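Local coordinates for protein beta-1,4-mannanase (Caldicellulosiruptor saccharolyticus, PDB 1PMH) that binds mannan-type chains through a family 27 carbohydrate-binding module, probably bringing the mannanase that carries it to its polysaccharide substrate, at residues V52-N57 with Q165-K170; W60-L65 with V159-G164; V7-E12 with D176-R181. All blocks are in the same frame, centred on the assembly; numbering follows the deposited sequence.

Contact 1 of 3, residues V52-N57 with Q165-K170; sequences VEFNPN and QNSNYK
Phe-54 and Tyr-169 make the one direct hydrogen bond between these segments: Phe-54 N donates to Tyr-169 O over 2.9 Å, with an angle of 158° at the hydrogen. The bond follows the antiparallel, non-hydrogen-bonded pair of Glu-53 with Lys-170, the last pairing before strand 47-53 gives way to a loop. On that pair's outer side the charged ends meet only loosely, in a long salt bridge from Glu-53 OE1 to Lys-170 NZ of 3.9 Å. Beyond Phe-54 a water bridges the loops, 2.8 Å from Asn-55 O and accepting from Ser-167 N at 3.0 Å. Each loop also has its own internal brace. In an Asx turn Asn-55 OD1 accepts from Asn-57 N, and in an ST turn Ser-167 OG accepts from Tyr-169 N at 3.0 Å. With its OG trans to the backbone nitrogen (chi1 176°), Ser-167 also sets that oxygen at the edge of the Phe-54 ring, near its plane and 3.4 Å from CD2. Replacing Ser-167 by alanine would probably leave Tyr-169 N without this acceptor and the turn that offers Tyr-169 O to Phe-54 less firmly set. Packing completes the junction. Val-52 CG2 lies over the rim of one Phe-54 face and meets the edge of the Tyr-169 ring, 3.8 Å from CD2, while the Pro-56 ring lies across Asn-168 at about a right angle, CD to CB 4.0 Å. Segment 165-170 is the connection from strand 153-165 in one sheet of the jellyroll sandwich to strand 172-181 in the other. Phe-54 rests on Phe-103 of strand 102-109, Val-52 on Ile-30 of strand 30-36 and Tyr-169 on Ile-91 of strand 84-92, its hydroxyl bonded to Pro-172 O.

Contact 2 of 3, residues W60-L65 with V159-G164; sequences WDQGDL and VFQFAG. With BMA (beta-D-mannopyranose), chain B; BMA (beta-D-mannopyranose), chain C; EDO (1,2-ethanediol), chain D.
Trp-60 and Gln-161 meet at the sugar-binding surface, each holding a different mannose unit. One face of the indole carries the chain B mannose, whose C5 lies 3.5 Å above the ring; the Ala-163 methyl fills the opposite face in a CH-pi contact, 3.5 Å from CB to the centroid of the six-membered ring. The Gln-161 amide stands nearly upright to the indole, its OE1 at the ring edge, and grips the chain C mannose twice: sugar O2 donates to OE1 at 2.6 Å, and NE2 donates to O3 at 3.0 Å. Gln-62 adds only a weak bond from NE2 to that O3.

Behind this first shell stands Asp-64. Its OD1 accepts from Gln-161 NE2 at 2.8 Å and its OD2 from Gln-62 NE2 at 2.9 Å, both on syn lone pairs, while Trp-60 NE1 donates to Gln-62 OE1 at 2.8 Å. The two amides are stacked, their planes 19° apart. Antiparallel pairing from Asp-61 with Gly-164 to Leu-65 with Phe-160 supports them all, and a classic beta bulge, Trp-60 and Asp-61 both facing Gly-164, lies where the chain enters strand 61-68.

One carboxylate therefore fixes the rotation of two amides, leaving Gln-161 OE1 turned to a sugar hydroxyl, beside an aromatic face that takes the C-H groups of the adjoining mannose.

Contact 3 of 3, residues V7-E12 with D176-R181; sequences VVLDFE and DNVRIR. With CA (calcium ion), chain E.
Asp-10 and Asp-176 come together on a calcium ion, and this end of the contact is the tightly drawn one. Asp-10 O binds the metal at 2.4 Å, and Asp-176 clasps it with both carboxylate oxygens, OD1 and OD2 each at 2.5 Å. Glu-12 OE2, a water, Asn-44 OD1 and Tyr-46 O raise the ligands to seven. The ion lets Asp-10 O and Asp-176 OD1, both acceptors, sit 3.0 Å apart, and probably offsets the repulsion between the Glu-12 and Asp-176 carboxylates. Asp-10 turns its own carboxylate away from the metal: with CG lodged between the backbone N and carbonyl carbon (chi1 60°), its OD1 accepts from Glu-12 N in an Asx turn that shapes the bend. The edge of the Phe-11 ring abuts Asp-176 OD1, 3.5 Å from CD2, and Asn-177 OD1 accepts a hydrogen bond from the metal-bound water.

Leading up to this site, strand 7-9 pairs antiparallel with strand 172-181 in one sheet of the jellyroll beta-sandwich. Val-7 with Ile-180 and Leu-9 with Val-178 are hydrogen-bonded pairs; Leu-9 N, for example, donates to Val-178 O at 2.8 Å. Their side chains share one face, Leu-9 CB and Val-178 CB 4.0 Å apart, and Val-178 continues inward against Leu-158 of strand 153-165 in the other sheet.

The reverse face is looser. Val-8 is exposed and reaches Arg-179 only at 4.2 Å, CG2 to CD. The Arg-179 guanidinium instead lies flat over that of Arg-181, and Glu-86 holds both in salt bridges.

Contacts 1 and 2 are immediate neighbours, their centres 12 Å apart. Asp-61 of contact 2 reaches back so that its OD2 lies 2.8 Å from Asn-55 N, a probable hydrogen bond, and the Phe-54 ring packs on Gly-164, CE1 to N 3.5 Å. The loops of contact 1 thus lie at the end of the sheet that displays the mannose-binding residues, and Gln-165 itself belongs to that pocket. Contact 3 and its calcium lie on the other side of the chain's centre, about 28 Å from contact 1 and 20 Å from contact 2, centre to centre. Across the sandwich core, Phe-160 CZ still touches Val-178 CG2 at 4.0 Å.

Contact 1 of 3, residues V52-N57 with Q165-K170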
loop_
_atom_site.group_PDB
_atom_site.type_symbol
_atom_site.label_atom_id
_atom_site.label_comp_id
_atom_site.label_asym_id
_atom_site.label_seq_id
_atom_site.Cartn_x
_atom_site.Cartn_y
_atom_site.Cartn_z
ATOM N N VAL A 52 -1.351 -5.168 -11.332
ATOM C CA VAL A 52 -1.530 -3.853 -11.939
ATOM C C VAL A 52 -1.150 -3.919 -13.420
ATOM O O VAL A 52 -0.348 -4.750 -13.867
ATOM C CB VAL A 52 -0.768 -2.731 -11.204
ATOM C CG1 VAL A 52 -1.012 -2.783 -9.754
ATOM C CG2 VAL A 52 0.714 -2.758 -11.488
ATOM N N GLU A 53 -1.728 -2.974 -14.146
ATOM C CA GLU A 53 -1.359 -2.678 -15.510
ATOM C C GLU A 53 -1.306 -1.179 -15.706
ATOM O O GLU A 53 -2.293 -0.497 -15.463
ATOM C CB GLU A 53 -2.351 -3.292 -16.501
ATOM C CG GLU A 53 -2.630 -4.779 -16.341
ATOM C CD GLU A 53 -3.572 -5.320 -17.391
ATOM O OE1 GLU A 53 -3.821 -4.627 -18.398
ATOM O OE2 GLU A 53 -4.025 -6.471 -17.216
ATOM N N PHE A 54 -0.154 -0.679 -16.121
ATOM C CA PHE A 54 -0.003 0.734 -16.413
ATOM C C PHE A 54 0.137 0.920 -17.915
ATOM O O PHE A 54 0.723 0.080 -18.576
ATOM C CB PHE A 54 1.189 1.351 -15.682
ATOM C CG PHE A 54 1.140 1.270 -14.174
ATOM C CD1 PHE A 54 -0.010 1.562 -13.485
ATOM C CD2 PHE A 54 2.268 0.942 -13.472
ATOM C CE1 PHE A 54 0.005 1.572 -12.087
ATOM C CE2 PHE A 54 2.283 0.947 -12.086
ATOM C CZ PHE A 54 1.140 1.242 -11.413
ATOM N N ASN A 55 -0.375 2.055 -18.390
ATOM C CA ASN A 55 -0.306 2.430 -19.815
ATOM C C ASN A 55 0.758 3.512 -20.014
ATOM O O ASN A 55 0.710 4.564 -19.375
ATOM C CB ASN A 55 -1.670 2.984 -20.198
ATOM C CG ASN A 55 -1.819 3.183 -21.706
ATOM O OD1 ASN A 55 -0.882 3.634 -22.345
ATOM N ND2 ASN A 55 -2.961 2.777 -22.269
ATOM N N PRO A 56 1.732 3.247 -20.884
ATOM C CA PRO A 56 2.861 4.183 -20.975
ATOM C C PRO A 56 2.514 5.576 -21.543
ATOM O O PRO A 56 3.279 6.517 -21.411
ATOM C CB PRO A 56 3.835 3.406 -21.880
ATOM C CG PRO A 56 2.950 2.527 -22.704
ATOM C CD PRO A 56 1.888 2.053 -21.749
ATOM N N ASN A 57 1.360 5.691 -22.173
ATOM C CA ASN A 57 0.910 6.968 -22.689
ATOM C C ASN A 57 0.193 7.823 -21.662
ATOM O O ASN A 57 -0.184 8.954 -21.964
ATOM C CB ASN A 57 -0.027 6.722 -23.861
ATOM C CG ASN A 57 0.675 5.997 -25.008
ATOM O OD1 ASN A 57 1.777 6.406 -25.396
ATOM N ND2 ASN A 57 0.222 4.934 -25.456
ATOM N N GLN A 165 3.273 6.509 -14.057
ATOM C CA GLN A 165 3.774 7.764 -14.644
ATOM C C GLN A 165 4.545 7.398 -15.899
ATOM O O GLN A 165 5.729 7.118 -15.905
ATOM C CB GLN A 165 4.644 8.531 -13.656
ATOM C CG GLN A 165 3.909 9.043 -12.423
ATOM C CD GLN A 165 4.784 9.803 -11.491
ATOM O OE1 GLN A 165 5.462 9.164 -10.670
ATOM N NE2 GLN A 165 4.829 11.088 -11.604
ATOM N N ASN A 166 3.783 7.315 -16.990
ATOM C CA ASN A 166 4.319 6.836 -18.271
ATOM C C ASN A 166 4.957 5.471 -18.112
ATOM O O ASN A 166 5.943 5.169 -18.761
ATOM C CB ASN A 166 5.280 7.836 -18.914
ATOM C CG ASN A 166 4.681 9.218 -18.978
ATOM O OD1 ASN A 166 3.609 9.350 -19.541
ATOM N ND2 ASN A 166 5.233 10.168 -18.248
ATOM N N SER A 167 4.356 4.598 -17.298
ATOM C CA SER A 167 4.852 3.243 -17.098
ATOM C C SER A 167 4.142 2.264 -18.033
ATOM O O SER A 167 2.949 2.378 -18.289
ATOM C CB SER A 167 4.597 2.808 -15.657
ATOM O OG SER A 167 4.979 1.469 -15.418
ATOM N N ASN A 168 4.873 1.229 -18.451
ATOM C CA ASN A 168 4.293 0.061 -19.106
ATOM C C ASN A 168 4.364 -1.192 -18.251
ATOM O O ASN A 168 4.185 -2.316 -18.764
ATOM C CB ASN A 168 4.913 -0.198 -20.477
ATOM C CG ASN A 168 6.373 -0.523 -20.429
ATOM O OD1 ASN A 168 6.979 -0.534 -19.330
ATOM N ND2 ASN A 168 7.016 -0.789 -21.489
ATOM N N TYR A 169 4.593 -1.043 -16.949
ATOM C CA TYR A 169 4.644 -2.222 -16.080
ATOM C C TYR A 169 3.294 -2.923 -16.004
ATOM O O TYR A 169 2.289 -2.280 -15.764
ATOM C CB TYR A 169 5.127 -1.773 -14.676
ATOM C CG TYR A 169 5.271 -2.918 -13.693
ATOM C CD1 TYR A 169 6.289 -3.855 -13.808
ATOM C CD2 TYR A 169 4.316 -3.148 -12.723
ATOM C CE1 TYR A 169 6.390 -4.904 -12.945
ATOM C CE2 TYR A 169 4.436 -4.197 -11.820
ATOM C CZ TYR A 169 5.452 -5.096 -11.961
ATOM O OH TYR A 169 5.582 -6.184 -11.150
ATOM N N LYS A 170 3.313 -4.241 -16.166
ATOM C CA LYS A 170 2.155 -5.109 -16.008
ATOM C C LYS A 170 2.642 -6.258 -15.175
ATOM O O LYS A 170 3.386 -7.102 -15.626
ATOM C CB LYS A 170 1.647 -5.574 -17.354
ATOM C CG LYS A 170 1.188 -4.415 -18.219
ATOM C CD LYS A 170 0.448 -4.921 -19.433
ATOM C CE LYS A 170 0.100 -3.859 -20.452
ATOM N NZ LYS A 170 -1.191 -4.148 -21.176
HETATM O O HOH W 1 1.469 4.850 -16.688
#

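Contact 2 of 3, residues W60-L65 with V159-G164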
loop_
_atom_site.group_PDB
_atom_site.type_symbol
_atom_site.label_atom_id
_atom_site.label_comp_id
_atom_site.label_asym_id
_atom_site.label_seq_id
_atom_site.Cartn_x
_atom_site.Cartn_y
_atom_site.Cartn_z
ATOM N N TRP A 60 -0.398 9.779 -15.476
ATOM C CA TRP A 60 -0.985 9.586 -14.135
ATOM C C TRP A 60 -2.090 8.525 -14.229
ATOM O O TRP A 60 -3.280 8.837 -14.209
ATOM C CB TRP A 60 -1.484 10.922 -13.575
ATOM C CG TRP A 60 -1.741 10.805 -12.113
ATOM C CD1 TRP A 60 -2.944 10.570 -11.545
ATOM C CD2 TRP A 60 -0.795 10.837 -11.054
ATOM N NE1 TRP A 60 -2.812 10.479 -10.181
ATOM C CE2 TRP A 60 -1.498 10.628 -9.850
ATOM C CE3 TRP A 60 0.580 11.069 -10.990
ATOM C CZ2 TRP A 60 -0.869 10.656 -8.601
ATOM C CZ3 TRP A 60 1.184 11.086 -9.778
ATOM C CH2 TRP A 60 0.473 10.867 -8.603
ATOM N N ASP A 61 -1.688 7.255 -14.264
ATOM C CA ASP A 61 -2.604 6.149 -14.487
ATOM C C ASP A 61 -3.012 5.573 -13.124
ATOM O O ASP A 61 -2.370 4.653 -12.602
ATOM C CB ASP A 61 -1.911 5.108 -15.367
ATOM C CG ASP A 61 -2.833 4.067 -15.916
ATOM O OD1 ASP A 61 -4.021 3.970 -15.537
ATOM O OD2 ASP A 61 -2.395 3.270 -16.788
ATOM N N GLN A 62 -4.038 6.171 -12.538
ATOM C CA GLN A 62 -4.329 6.071 -11.121
ATOM C C GLN A 62 -5.267 4.924 -10.775
ATOM O O GLN A 62 -6.177 4.586 -11.538
ATOM C CB GLN A 62 -4.985 7.400 -10.681
ATOM C CG GLN A 62 -5.225 7.581 -9.194
ATOM C CD GLN A 62 -5.915 8.879 -8.882
ATOM O OE1 GLN A 62 -5.477 9.963 -9.322
ATOM N NE2 GLN A 62 -6.983 8.832 -8.115
ATOM N N GLY A 63 -5.075 4.347 -9.589
ATOM C CA GLY A 63 -5.980 3.393 -8.992
ATOM C C GLY A 63 -5.922 3.578 -7.489
ATOM O O GLY A 63 -4.894 3.985 -6.964
ATOM N N ASP A 64 -7.012 3.285 -6.805
ATOM C CA ASP A 64 -7.146 3.519 -5.382
ATOM C C ASP A 64 -7.675 2.274 -4.674
ATOM O O ASP A 64 -8.718 1.729 -5.005
ATOM C CB ASP A 64 -8.029 4.726 -5.085
ATOM C CG ASP A 64 -7.442 6.033 -5.590
ATOM O OD1 ASP A 64 -6.677 6.650 -4.846
ATOM O OD2 ASP A 64 -7.690 6.434 -6.738
ATOM N N LEU A 65 -6.899 1.829 -3.713
ATOM C CA LEU A 65 -7.104 0.633 -2.905
ATOM C C LEU A 65 -7.455 1.106 -1.504
ATOM O O LEU A 65 -6.712 1.858 -0.937
ATOM C CB LEU A 65 -5.795 -0.156 -2.888
ATOM C CG LEU A 65 -5.787 -1.401 -2.043
ATOM C CD1 LEU A 65 -6.493 -2.579 -2.738
ATOM C CD2 LEU A 65 -4.343 -1.740 -1.703
ATOM N N VAL A 159 -6.336 4.486 2.505
ATOM C CA VAL A 159 -6.251 4.357 1.071
ATOM C C VAL A 159 -4.797 4.393 0.638
ATOM O O VAL A 159 -4.034 5.264 1.063
ATOM C CB VAL A 159 -7.059 5.427 0.354
ATOM C CG1 VAL A 159 -6.877 5.350 -1.162
ATOM C CG2 VAL A 159 -8.541 5.327 0.726
ATOM N N PHE A 160 -4.459 3.439 -0.226
ATOM C CA PHE A 160 -3.222 3.457 -0.977
ATOM C C PHE A 160 -3.563 3.763 -2.433
ATOM O O PHE A 160 -4.333 3.043 -3.045
ATOM C CB PHE A 160 -2.487 2.129 -0.930
ATOM C CG PHE A 160 -1.863 1.837 0.396
ATOM C CD1 PHE A 160 -2.624 1.421 1.440
ATOM C CD2 PHE A 160 -0.482 1.976 0.577
ATOM C CE1 PHE A 160 -2.072 1.150 2.709
ATOM C CE2 PHE A 160 0.088 1.708 1.792
ATOM C CZ PHE A 160 -0.740 1.300 2.828
ATOM N N GLN A 161 -3.025 4.881 -2.936
ATOM C CA GLN A 161 -3.169 5.257 -4.311
ATOM C C GLN A 161 -1.897 4.880 -5.055
ATOM O O GLN A 161 -0.820 5.122 -4.565
ATOM C CB GLN A 161 -3.447 6.741 -4.440
ATOM C CG GLN A 161 -3.646 7.174 -5.883
ATOM C CD GLN A 161 -4.010 8.641 -5.939
ATOM O OE1 GLN A 161 -3.161 9.494 -6.261
ATOM N NE2 GLN A 161 -5.238 8.962 -5.622
ATOM N N PHE A 162 -2.055 4.306 -6.252
ATOM C CA PHE A 162 -0.958 4.020 -7.139
ATOM C C PHE A 162 -1.232 4.731 -8.435
ATOM O O PHE A 162 -2.359 4.702 -8.924
ATOM C CB PHE A 162 -0.853 2.515 -7.388
ATOM C CG PHE A 162 -0.521 1.735 -6.180
ATOM C CD1 PHE A 162 -1.503 1.299 -5.307
ATOM C CD2 PHE A 162 0.810 1.417 -5.891
ATOM C CE1 PHE A 162 -1.157 0.614 -4.151
ATOM C CE2 PHE A 162 1.116 0.738 -4.707
ATOM C CZ PHE A 162 0.135 0.325 -3.896
ATOM N N ALA A 163 -0.209 5.286 -9.069
ATOM C CA ALA A 163 -0.419 5.923 -10.372
ATOM C C ALA A 163 0.784 5.701 -11.250
ATOM O O ALA A 163 1.892 6.130 -10.949
ATOM C CB ALA A 163 -0.694 7.435 -10.241
ATOM N N GLY A 164 0.557 5.026 -12.367
ATOM C CA GLY A 164 1.631 4.888 -13.349
ATOM C C GLY A 164 1.990 6.250 -13.947
ATOM O O GLY A 164 1.134 7.022 -14.322
HETATM C C1 BMA B . 0.300 15.165 -10.146
HETATM C C2 BMA B . 0.411 15.649 -8.719
HETATM C C3 BMA B . -0.481 14.773 -7.851
HETATM C C4 BMA B . -1.837 14.608 -8.465
HETATM C C5 BMA B . -1.783 14.154 -9.930
HETATM C C6 BMA B . -3.118 14.042 -10.619
HETATM O O2 BMA B . -0.061 16.982 -8.645
HETATM O O3 BMA B . -0.518 15.224 -6.501
HETATM O O4 BMA B . -2.456 13.598 -7.704
HETATM O O5 BMA B . -0.992 15.078 -10.661
HETATM O O6 BMA B . -3.845 15.246 -10.513
HETATM C C1 BMA C . -3.814 13.804 -7.439
HETATM C C2 BMA C . -4.439 12.503 -7.040
HETATM C C3 BMA C . -5.900 12.782 -6.703
HETATM C C4 BMA C . -5.985 13.917 -5.667
HETATM C C5 BMA C . -5.169 15.120 -6.091
HETATM C C6 BMA C . -5.150 16.144 -4.970
HETATM O O2 BMA C . -3.776 11.988 -5.908
HETATM O O3 BMA C . -6.516 11.555 -6.292
HETATM O O4 BMA C . -7.294 14.416 -5.636
HETATM O O5 BMA C . -3.848 14.748 -6.377
HETATM O O6 BMA C . -4.579 17.304 -5.465
HETATM C C1 EDO D . -5.397 -0.138 -17.041
HETATM O O1 EDO D . -6.706 0.320 -16.818
HETATM C C2 EDO D . -4.569 0.975 -16.450
HETATM O O2 EDO D . -3.609 1.123 -17.455
#

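Contact 3 of 3, residues V7-E12 with D176-R181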
loop_
_atom_site.group_PDB
_atom_site.type_symbol
_atom_site.label_atom_id
_atom_site.label_comp_id
_atom_site.label_asym_id
_atom_site.label_seq_id
_atom_site.Cartn_x
_atom_site.Cartn_y
_atom_site.Cartn_z
ATOM N N VAL A 7 -2.525 -1.254 15.130
ATOM C CA VAL A 7 -3.380 -1.961 14.192
ATOM C C VAL A 7 -2.434 -2.584 13.172
ATOM O O VAL A 7 -1.671 -1.891 12.529
ATOM C CB VAL A 7 -4.363 -1.036 13.471
ATOM C CG1 VAL A 7 -5.171 -1.804 12.478
ATOM C CG2 VAL A 7 -5.268 -0.294 14.421
ATOM N N VAL A 8 -2.418 -3.914 13.116
ATOM C CA VAL A 8 -1.417 -4.634 12.347
ATOM C C VAL A 8 -2.103 -5.409 11.223
ATOM O O VAL A 8 -2.747 -6.449 11.429
ATOM C CB VAL A 8 -0.664 -5.638 13.242
ATOM C CG1 VAL A 8 0.389 -6.383 12.472
ATOM C CG2 VAL A 8 0.023 -4.840 14.351
ATOM N N LEU A 9 -1.965 -4.910 9.999
ATOM C CA LEU A 9 -2.536 -5.506 8.791
ATOM C C LEU A 9 -1.390 -6.229 8.072
ATOM O O LEU A 9 -0.730 -5.711 7.175
ATOM C CB LEU A 9 -3.206 -4.426 7.957
ATOM C CG LEU A 9 -4.152 -3.480 8.694
ATOM C CD1 LEU A 9 -4.832 -2.527 7.735
ATOM C CD2 LEU A 9 -5.217 -4.273 9.444
ATOM N N ASP A 10 -1.189 -7.461 8.519
ATOM C CA ASP A 10 -0.075 -8.301 8.088
ATOM C C ASP A 10 -0.494 -9.468 7.189
ATOM O O ASP A 10 0.359 -10.230 6.747
ATOM C CB ASP A 10 0.757 -8.824 9.258
ATOM C CG ASP A 10 -0.017 -9.653 10.238
ATOM O OD1 ASP A 10 -1.190 -9.991 9.990
ATOM O OD2 ASP A 10 0.563 -9.976 11.304
ATOM N N PHE A 11 -1.793 -9.609 6.966
ATOM C CA PHE A 11 -2.402 -10.624 6.119
ATOM C C PHE A 11 -2.173 -12.032 6.666
ATOM O O PHE A 11 -2.437 -13.004 5.954
ATOM C CB PHE A 11 -1.970 -10.457 4.656
ATOM C CG PHE A 11 -2.175 -9.031 4.215
ATOM C CD1 PHE A 11 -3.462 -8.581 3.937
ATOM C CD2 PHE A 11 -1.128 -8.123 4.208
ATOM C CE1 PHE A 11 -3.701 -7.252 3.662
ATOM C CE2 PHE A 11 -1.368 -6.761 3.938
ATOM C CZ PHE A 11 -2.634 -6.344 3.656
ATOM N N GLU A 12 -1.734 -12.181 7.914
ATOM C CA GLU A 12 -1.288 -13.475 8.392
ATOM C C GLU A 12 -2.448 -14.409 8.705
ATOM O O GLU A 12 -2.227 -15.605 8.867
ATOM C CB GLU A 12 -0.289 -13.328 9.532
ATOM C CG GLU A 12 1.052 -12.771 9.078
ATOM C CD GLU A 12 1.675 -13.577 7.951
ATOM O OE1 GLU A 12 2.028 -14.792 8.145
ATOM O OE2 GLU A 12 1.810 -13.003 6.848
ATOM N N ASP A 176 2.596 -5.422 2.412
ATOM C CA ASP A 176 2.569 -6.230 3.639
ATOM C C ASP A 176 2.853 -5.308 4.815
ATOM O O ASP A 176 3.377 -4.199 4.678
ATOM C CB ASP A 176 3.581 -7.379 3.579
ATOM C CG ASP A 176 3.247 -8.584 4.442
ATOM O OD1 ASP A 176 2.246 -8.557 5.176
ATOM O OD2 ASP A 176 3.988 -9.568 4.403
ATOM N N ASN A 177 2.544 -5.842 5.996
ATOM C CA ASN A 177 2.914 -5.169 7.246
ATOM C C ASN A 177 2.495 -3.707 7.251
ATOM O O ASN A 177 3.273 -2.804 7.592
ATOM C CB ASN A 177 4.393 -5.355 7.518
ATOM C CG ASN A 177 4.727 -6.809 7.766
ATOM O OD1 ASN A 177 3.904 -7.568 8.280
ATOM N ND2 ASN A 177 5.918 -7.219 7.414
ATOM N N VAL A 178 1.223 -3.512 6.917
ATOM C CA VAL A 178 0.649 -2.166 7.028
ATOM C C VAL A 178 0.244 -2.006 8.481
ATOM O O VAL A 178 -0.561 -2.767 8.970
ATOM C CB VAL A 178 -0.543 -2.032 6.075
ATOM C CG1 VAL A 178 -1.224 -0.680 6.298
ATOM C CG2 VAL A 178 -0.089 -2.227 4.610
ATOM N N ARG A 179 0.816 -1.016 9.157
ATOM C CA ARG A 179 0.612 -0.846 10.582
ATOM C C ARG A 179 0.244 0.594 10.894
ATOM O O ARG A 179 0.864 1.543 10.390
ATOM C CB ARG A 179 1.864 -1.224 11.388
ATOM C CG ARG A 179 2.238 -2.686 11.207
ATOM C CD ARG A 179 3.235 -3.145 12.214
ATOM N NE ARG A 179 4.522 -2.583 11.839
ATOM C CZ ARG A 179 5.605 -2.739 12.597
ATOM N NH1 ARG A 179 5.520 -3.319 13.784
ATOM N NH2 ARG A 179 6.759 -2.240 12.175
ATOM N N ILE A 180 -0.757 0.783 11.761
ATOM C CA ILE A 180 -1.112 2.088 12.327
ATOM C C ILE A 180 -0.566 2.034 13.745
ATOM O O ILE A 180 -0.976 1.184 14.545
ATOM C CB ILE A 180 -2.627 2.311 12.243
ATOM C CG1 ILE A 180 -3.149 2.181 10.796
ATOM C CG2 ILE A 180 -2.995 3.625 12.966
ATOM C CD1 ILE A 180 -4.680 2.173 10.785
ATOM N N ARG A 181 0.405 2.913 14.017
ATOM C CA ARG A 181 1.341 2.718 15.120
ATOM C C ARG A 181 1.387 3.942 16.030
ATOM O O ARG A 181 1.338 5.061 15.536
ATOM C CB ARG A 181 2.770 2.449 14.626
ATOM C CG ARG A 181 2.919 1.290 13.680
ATOM C CD ARG A 181 4.362 1.003 13.323
ATOM N NE ARG A 181 5.024 0.313 14.425
ATOM C CZ ARG A 181 6.333 0.240 14.644
ATOM N NH1 ARG A 181 7.175 0.852 13.846
ATOM N NH2 ARG A 181 6.786 -0.367 15.733
HETATM CA CA CA E . 2.459 -10.919 5.934
HETATM O O HOH W 2 3.522 -10.193 7.866
#